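Local coordinates for protein alcohol dehydrogenase (Thermus thermophilus, PDB 2EIH) that binds zinc and probably acts as an alcohol dehydrogenase, oxidising or reducing its substrate with a nicotinamide cofactor, at residues F151-A154 against W155-V159. Sequence-based numbering, arbitrary orientation.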
loop_
_atom_site.group_PDB
_atom_site.type_symbol
_atom_site.label_atom_id
_atom_site.label_comp_id
_atom_site.label_asym_id
_atom_site.label_seq_id
_atom_site.Cartn_x
_atom_site.Cartn_y
_atom_site.Cartn_z
ATOM N N PHE A 151 -4.713 -3.531 23.255
ATOM C CA PHE A 151 -4.317 -4.290 22.079
ATOM C C PHE A 151 -4.702 -3.610 20.768
ATOM O O PHE A 151 -3.939 -3.646 19.808
ATOM C CB PHE A 151 -4.826 -5.731 22.145
ATOM C CG PHE A 151 -3.933 -6.614 22.949
ATOM C CD1 PHE A 151 -4.037 -6.645 24.328
ATOM C CD2 PHE A 151 -2.883 -7.294 22.340
ATOM C CE1 PHE A 151 -3.099 -7.326 25.102
ATOM C CE2 PHE A 151 -1.937 -7.980 23.096
ATOM C CZ PHE A 151 -2.053 -7.988 24.489
ATOM N N LEU A 152 -5.856 -2.957 20.725
ATOM C CA LEU A 152 -6.257 -2.274 19.503
ATOM C C LEU A 152 -5.359 -1.088 19.198
ATOM O O LEU A 152 -5.016 -0.846 18.048
ATOM C CB LEU A 152 -7.705 -1.798 19.610
ATOM C CG LEU A 152 -8.734 -2.920 19.513
ATOM C CD1 LEU A 152 -10.050 -2.467 20.120
ATOM C CD2 LEU A 152 -8.916 -3.311 18.052
ATOM N N THR A 153 -4.981 -0.352 20.237
ATOM C CA THR A 153 -4.134 0.814 20.074
ATOM C C THR A 153 -2.732 0.398 19.648
ATOM O O THR A 153 -2.138 1.011 18.769
ATOM C CB THR A 153 -4.062 1.613 21.384
ATOM O OG1 THR A 153 -5.372 2.075 21.722
ATOM C CG2 THR A 153 -3.121 2.797 21.246
ATOM N N ALA A 154 -2.212 -0.652 20.272
ATOM C CA ALA A 154 -0.885 -1.147 19.947
ATOM C C ALA A 154 -0.863 -1.723 18.533
ATOM O O ALA A 154 0.143 -1.638 17.830
ATOM C CB ALA A 154 -0.473 -2.220 20.946
ATOM N N TRP A 155 -1.976 -2.311 18.118
ATOM C CA TRP A 155 -2.047 -2.924 16.802
ATOM C C TRP A 155 -2.016 -1.902 15.670
ATOM O O TRP A 155 -1.304 -2.092 14.683
ATOM C CB TRP A 155 -3.296 -3.800 16.709
ATOM C CG TRP A 155 -3.426 -4.506 15.395
ATOM C CD1 TRP A 155 -3.770 -3.954 14.197
ATOM C CD2 TRP A 155 -3.240 -5.906 15.155
ATOM N NE1 TRP A 155 -3.825 -4.924 13.231
ATOM C CE2 TRP A 155 -3.510 -6.135 13.792
ATOM C CE3 TRP A 155 -2.892 -6.995 15.966
ATOM C CZ2 TRP A 155 -3.424 -7.406 13.208
ATOM C CZ3 TRP A 155 -2.808 -8.255 15.395
ATOM C CH2 TRP A 155 -3.084 -8.454 14.024
ATOM N N GLN A 156 -2.779 -0.821 15.808
ATOM C CA GLN A 156 -2.784 0.206 14.776
ATOM C C GLN A 156 -1.397 0.814 14.661
ATOM O O GLN A 156 -0.934 1.082 13.560
ATOM C CB GLN A 156 -3.800 1.317 15.074
ATOM C CG GLN A 156 -3.904 2.338 13.935
ATOM C CD GLN A 156 -5.085 3.287 14.050
ATOM O OE1 GLN A 156 -4.938 4.417 14.511
ATOM N NE2 GLN A 156 -6.268 2.826 13.641
ATOM N N MET A 157 -0.733 1.020 15.795
ATOM C CA MET A 157 0.603 1.601 15.786
ATOM C C MET A 157 1.630 0.677 15.125
ATOM O O MET A 157 2.359 1.095 14.224
ATOM C CB MET A 157 1.052 1.942 17.213
ATOM C CG MET A 157 0.232 3.039 17.876
ATOM S SD MET A 157 0.892 3.479 19.521
ATOM C CE MET A 157 0.333 2.128 20.417
ATOM N N VAL A 158 1.667 -0.583 15.555
ATOM C CA VAL A 158 2.606 -1.578 15.029
ATOM C C VAL A 158 2.296 -2.032 13.599
ATOM O O VAL A 158 3.122 -1.898 12.699
ATOM C CB VAL A 158 2.635 -2.819 15.971
ATOM C CG1 VAL A 158 3.547 -3.906 15.413
ATOM C CG2 VAL A 158 3.111 -2.392 17.357
ATOM N N VAL A 159 1.095 -2.557 13.399
ATOM C CA VAL A 159 0.681 -3.058 12.096
ATOM C C VAL A 159 0.368 -1.991 11.022
ATOM O O VAL A 159 1.041 -1.935 9.996
ATOM C CB VAL A 159 -0.520 -4.017 12.279
ATOM C CG1 VAL A 159 -0.919 -4.634 10.956
ATOM C CG2 VAL A 159 -0.148 -5.103 13.275
#
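The indole of Trp155, whose CB lies 3.2 Å from Phe151 O, has CG2 of Val159 over the centre of one face, 3.5 Å above the plane. With CG anti to the backbone N (chi1 -178°), the indole leads away from 151-154, where Ile300 and Phe303 of helix 297-306 and Arg165 of a second subunit pack against it. Four successive backbone hydrogen bonds, each from i+4 to i, join the segments, from Trp155 N to Phe151 O through Val158 N to Ala154 O, the last being 2.9 Å long and nearly straight at 166°. Met157 runs alongside Thr153, both side chains pointing the same way; bent at chi3 (-76°), its thioether tail brings CE to 3.6 Å from Thr153 CG2 and 3.5 Å from Ala154 CA. Thr153 OG1 turns instead to the backbone, hydrogen-bonding Leu149 O one turn earlier. An alanine in place of Met157 would probably leave Thr153 CG2 without its methyl neighbour and open a gap beside Val179. Ala154 and Val158, a turn apart, both meet Ile186 of helix 180-189. Helix 148-161 is thus a buried helix packed by helices 180-189 and 297-306 and a neighbouring subunit, consistent with the Rossmann-type cofactor domain of zinc-containing alcohol dehydrogenases.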